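Local atomic coordinates of Xaa-Pro dipeptidase (Lactobacillus brevis, PDB entry 3I7M), a protein that probably acts as a manganese-dependent metalloexopeptidase of the M24B family, represented here by its N-terminal creatinase/prolidase domain alone. Residues 7-10 and 11-15; 77-80 and 81-84. All coordinates share one frame; numbering follows the deposited sequence. Where two conformers were deposited one is given.

Contact 1 of 2, residues 7-10 and 11-15; sequences EQIQ and QWTAQ
Q11, W12, T13 and A14 each donate their backbone N-H to the carbonyl four residues back, E7, Q8, I9 and Q10 in turn, at N-H...O angles of 154 to 166°, which defines one unbroken alpha-helical run. The T13 side chain adds a further bond, the second on I9 O. Its OG1 donates to I9 O at 2.7 Å, while T13 N reaches the same oxygen at 2.9 Å. The two donors approach from opposite faces of the carbonyl plane, the hydroxyl lying well above it, so that the carbonyl oxygen of the buried residue I9 accepts two bonds. The torsion explains the reach: with chi1 at -57°, OG1 sits beside the backbone N of T13 and turns back along the helix, where it also comes within 4.1 Å of I9 CG2. Replacing T13 by a valine would probably cost I9 O its side-chain donor and T21 OG1 its hydroxyl partner at this position. On the outer surface a water whose oxygen lies 2.8 Å from Q8 O and 2.9 Å from Q11 OE1 donates to both, so Q8 O accepts from it as well as from W12 N. Q11 CB packs against E7 O at 3.3 Å, and W12 CB lies 3.5 Å from Q8 O. The extended Q10 side chain leaves the helix and donates through NE2 to F49 O. Helix 5-15 thus turns I9, W12 and T13 inward. I9 touches V48 of strand 45-48 as well as F133 and I134 of helix 131-136; the W12 indole stacks on H16 and meets the F133 ring at a moderate inclination. Through these neighbours the N-terminal helix packs against both an inner strand of the mixed sheet and the last helix of the chain.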
loop_
_atom_site.group_PDB
_atom_site.type_symbol
_atom_site.label_atom_id
_atom_site.label_comp_id
_atom_site.label_asym_id
_atom_site.label_seq_id
_atom_site.Cartn_x
_atom_site.Cartn_y
_atom_site.Cartn_z
ATOM N N GLU A 7 -1.099 10.346 8.950
ATOM C CA GLU A 7 -1.805 11.567 8.487
ATOM C C GLU A 7 -0.942 12.448 7.557
ATOM O O GLU A 7 -1.450 13.052 6.610
ATOM C CB GLU A 7 -2.411 12.389 9.664
ATOM C CG GLU A 7 -3.403 11.586 10.489
ATOM C CD GLU A 7 -3.777 12.229 11.836
ATOM O OE1 GLU A 7 -2.950 12.917 12.471
ATOM O OE2 GLU A 7 -4.915 11.965 12.274
ATOM N N GLN A 8 0.371 12.514 7.788
ATOM C CA GLN A 8 1.248 13.179 6.880
ATOM C C GLN A 8 1.208 12.567 5.476
ATOM O O GLN A 8 1.186 13.304 4.484
ATOM C CB GLN A 8 2.693 13.171 7.396
ATOM C CG GLN A 8 2.940 14.052 8.643
ATOM C CD GLN A 8 4.379 13.900 9.143
ATOM O OE1 GLN A 8 5.315 14.266 8.456
ATOM N NE2 GLN A 8 4.549 13.361 10.336
ATOM N N ILE A 9 1.196 11.234 5.409
ATOM C CA ILE A 9 1.090 10.588 4.086
ATOM C C ILE A 9 -0.246 10.805 3.448
ATOM O O ILE A 9 -0.328 11.018 2.236
ATOM C CB ILE A 9 1.429 9.101 4.182
ATOM C CG1 ILE A 9 2.884 8.962 4.611
ATOM C CG2 ILE A 9 1.364 8.402 2.810
ATOM C CD1 ILE A 9 3.272 7.622 5.146
ATOM N N GLN A 10 -1.298 10.748 4.253
ATOM C CA GLN A 10 -2.609 11.026 3.716
ATOM C C GLN A 10 -2.673 12.428 3.145
ATOM O O GLN A 10 -3.211 12.650 2.062
ATOM C CB GLN A 10 -3.653 10.820 4.822
ATOM C CG GLN A 10 -5.001 11.278 4.412
ATOM C CD GLN A 10 -6.014 10.859 5.447
ATOM O OE1 GLN A 10 -6.116 11.475 6.511
ATOM N NE2 GLN A 10 -6.720 9.763 5.176
ATOM N N GLN A 11 -2.083 13.369 3.872
ATOM C CA GLN A 11 -2.100 14.754 3.428
ATOM C C GLN A 11 -1.359 14.930 2.094
ATOM O O GLN A 11 -1.801 15.629 1.166
ATOM C CB GLN A 11 -1.505 15.659 4.527
ATOM C CG GLN A 11 -1.480 17.121 4.176
ATOM C CD GLN A 11 -0.666 17.931 5.159
ATOM O OE1 GLN A 11 0.536 18.179 4.951
ATOM N NE2 GLN A 11 -1.311 18.361 6.237
ATOM N N TRP A 12 -0.208 14.278 2.005
ATOM C CA TRP A 12 0.626 14.311 0.800
ATOM C C TRP A 12 -0.173 13.764 -0.372
ATOM O O TRP A 12 -0.167 14.316 -1.459
ATOM C CB TRP A 12 1.946 13.529 1.024
ATOM C CG TRP A 12 2.876 13.534 -0.136
ATOM C CD1 TRP A 12 3.930 14.355 -0.343
ATOM C CD2 TRP A 12 2.827 12.662 -1.316
ATOM N NE1 TRP A 12 4.562 14.037 -1.528
ATOM C CE2 TRP A 12 3.889 13.021 -2.149
ATOM C CE3 TRP A 12 2.015 11.586 -1.692
ATOM C CZ2 TRP A 12 4.136 12.380 -3.362
ATOM C CZ3 TRP A 12 2.226 10.989 -2.890
ATOM C CH2 TRP A 12 3.276 11.387 -3.739
ATOM N N THR A 13 -0.844 12.640 -0.103
ATOM C CA THR A 13 -1.667 11.980 -1.124
ATOM C C THR A 13 -2.751 12.961 -1.653
ATOM O O THR A 13 -2.942 13.115 -2.827
ATOM C CB THR A 13 -2.279 10.747 -0.527
ATOM O OG1 THR A 13 -1.211 9.899 -0.030
ATOM C CG2 THR A 13 -3.084 9.966 -1.526
ATOM N N ALA A 14 -3.450 13.602 -0.737
ATOM C CA ALA A 14 -4.477 14.584 -1.123
ATOM C C ALA A 14 -3.913 15.793 -1.848
ATOM O O ALA A 14 -4.424 16.210 -2.904
ATOM C CB ALA A 14 -5.249 14.992 0.180
ATOM N N GLN A 15 -2.789 16.304 -1.374
ATOM C CA GLN A 15 -2.126 17.418 -2.025
ATOM C C GLN A 15 -1.633 17.145 -3.434
ATOM O O GLN A 15 -1.550 18.054 -4.246
ATOM C CB GLN A 15 -0.952 17.897 -1.163
ATOM C CG GLN A 15 -1.400 18.538 0.134
ATOM C CD GLN A 15 -0.225 18.821 1.062
ATOM O OE1 GLN A 15 0.929 18.483 0.744
ATOM N NE2 GLN A 15 -0.501 19.416 2.210
HETATM O O HOH W 1 2.301 15.864 4.554
#

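Contact 2 of 2, residues 77-80 and 81-84; sequences GYLD and HENP
E82 bends back over the turn to take the backbone N-H of L79 on its carboxylate: L79 N lies 2.7 Å from E82 OE1, the N-H...O angle is 174°, and the donor arrives on the anti side, slightly out of the carboxylate plane. The torsions produce this reach, since CG stands anti to the carbonyl carbon of E82 and beside its backbone N, and the chain runs on extended. E82 OE1 also accepts from a water whose oxygen is 2.7 Å away, and that water bonds weakly to G77 O. L79 CB, 3.6 Å from E82 OE1, lies against the carboxylate. In the main chain, E82 N closes the turn on L79 O at 3.0 Å. On the other flank Y78 holds CG between its backbone N and carbonyl carbon (chi1 83°), which sets one face of the ring against P84. P84 CB stands 3.8 Å from the ring centroid and 11° off the normal, a CH-pi contact over the face; the phenol OH bonds to V43 N. The D80 carboxylate turns outward to a salt bridge with R42. N83 is the N-cap of helix 84-94, its OD1 accepting from A86 N. The E82 N to L79 O bond, with D80 and H81 both in right-handed helical or near-helical backbone conformations, identifies a type I beta turn from L79 to E82, which joins edge strand 75-78 to the capped helix 84-94.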
loop_
_atom_site.group_PDB
_atom_site.type_symbol
_atom_site.label_atom_id
_atom_site.label_comp_id
_atom_site.label_asym_id
_atom_site.label_seq_id
_atom_site.Cartn_x
_atom_site.Cartn_y
_atom_site.Cartn_z
ATOM N N GLY A 77 -5.281 -10.475 5.024
ATOM C CA GLY A 77 -4.370 -11.496 4.612
ATOM C C GLY A 77 -4.766 -12.248 3.383
ATOM O O GLY A 77 -5.955 -12.265 2.984
ATOM N N TYR A 78 -3.785 -12.879 2.806
ATOM C CA TYR A 78 -4.025 -13.759 1.665
ATOM C C TYR A 78 -3.249 -15.025 1.798
ATOM O O TYR A 78 -2.122 -15.101 2.319
ATOM C CB TYR A 78 -3.747 -13.068 0.321
ATOM C CG TYR A 78 -2.310 -13.037 -0.132
ATOM C CD1 TYR A 78 -1.855 -13.833 -1.131
ATOM C CD2 TYR A 78 -1.410 -12.122 0.437
ATOM C CE1 TYR A 78 -0.575 -13.846 -1.553
ATOM C CE2 TYR A 78 -0.095 -12.112 -0.008
ATOM C CZ TYR A 78 0.308 -12.929 -1.007
ATOM O OH TYR A 78 1.616 -12.871 -1.473
ATOM N N LEU A 79 -3.842 -16.101 1.246
ATOM C CA LEU A 79 -3.227 -17.432 1.251
ATOM C C LEU A 79 -2.394 -17.637 0.019
ATOM O O LEU A 79 -2.601 -16.945 -0.968
ATOM C CB LEU A 79 -4.290 -18.523 1.424
ATOM C CG LEU A 79 -4.928 -18.412 2.824
ATOM C CD1 LEU A 79 -6.347 -19.067 2.790
ATOM C CD2 LEU A 79 -4.085 -19.021 3.879
ATOM N N ASP A 80 -1.470 -18.599 0.096
ATOM C CA ASP A 80 -0.340 -18.712 -0.834
ATOM C C ASP A 80 -0.777 -18.854 -2.294
ATOM O O ASP A 80 -0.037 -18.458 -3.204
ATOM C CB ASP A 80 0.596 -19.888 -0.416
ATOM C CG ASP A 80 1.378 -19.603 0.876
ATOM O OD1 ASP A 80 1.388 -18.421 1.304
ATOM O OD2 ASP A 80 2.004 -20.531 1.452
ATOM N N HIS A 81 -1.966 -19.431 -2.518
ATOM C CA HIS A 81 -2.408 -19.693 -3.881
ATOM C C HIS A 81 -3.509 -18.725 -4.361
ATOM O O HIS A 81 -3.990 -18.812 -5.483
ATOM C CB HIS A 81 -2.806 -21.151 -4.018
ATOM C CG HIS A 81 -1.712 -22.109 -3.641
ATOM N ND1 HIS A 81 -0.594 -22.300 -4.428
ATOM C CD2 HIS A 81 -1.550 -22.899 -2.549
ATOM C CE1 HIS A 81 0.205 -23.176 -3.838
ATOM N NE2 HIS A 81 -0.355 -23.564 -2.704
ATOM N N GLU A 82 -3.853 -17.758 -3.526
ATOM C CA GLU A 82 -4.815 -16.714 -3.901
ATOM C C GLU A 82 -4.123 -15.637 -4.763
ATOM O O GLU A 82 -2.907 -15.536 -4.707
ATOM C CB GLU A 82 -5.429 -16.087 -2.635
ATOM C CG GLU A 82 -6.310 -17.037 -1.888
ATOM C CD GLU A 82 -7.006 -16.410 -0.709
ATOM O OE1 GLU A 82 -6.337 -15.889 0.201
ATOM O OE2 GLU A 82 -8.261 -16.483 -0.632
ATOM N N ASN A 83 -4.891 -14.801 -5.482
ATOM C CA ASN A 83 -4.339 -13.715 -6.298
ATOM C C ASN A 83 -4.285 -12.416 -5.460
ATOM O O ASN A 83 -5.307 -11.791 -5.215
ATOM C CB ASN A 83 -5.182 -13.477 -7.568
ATOM C CG ASN A 83 -4.592 -12.379 -8.512
ATOM O OD1 ASN A 83 -3.897 -11.463 -8.095
ATOM N ND2 ASN A 83 -4.856 -12.510 -9.793
ATOM N N PRO A 84 -3.093 -12.010 -5.001
ATOM C CA PRO A 84 -3.031 -10.880 -4.096
ATOM C C PRO A 84 -3.444 -9.570 -4.761
ATOM O O PRO A 84 -3.986 -8.707 -4.131
ATOM C CB PRO A 84 -1.576 -10.866 -3.616
ATOM C CG PRO A 84 -0.807 -11.476 -4.785
ATOM C CD PRO A 84 -1.750 -12.569 -5.298
HETATM O O HOH W 2 -7.586 -15.310 2.576
#

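How the contacts relate
Contact 1 comes first along the chain, within helix 5-15, and contact 2 follows much later, at the turn between strand 75-78 and helix 84-94. Their centres are 29 Å apart and their nearest atoms about 19 Å, so they do not touch, and they lie on opposite sides of the chain's centre. Both belong to the creatinase/prolidase N-terminal domain, and the mixed sheet relates them: helix 5-15 touches inner strand 45-48 through I9 and Q10, whereas residues 77-84 continue from strand 75-78, at one margin of the sheet. The two are thus independent local features of one domain: a helix laid against the sheet and a connection from its edge strand into a helix.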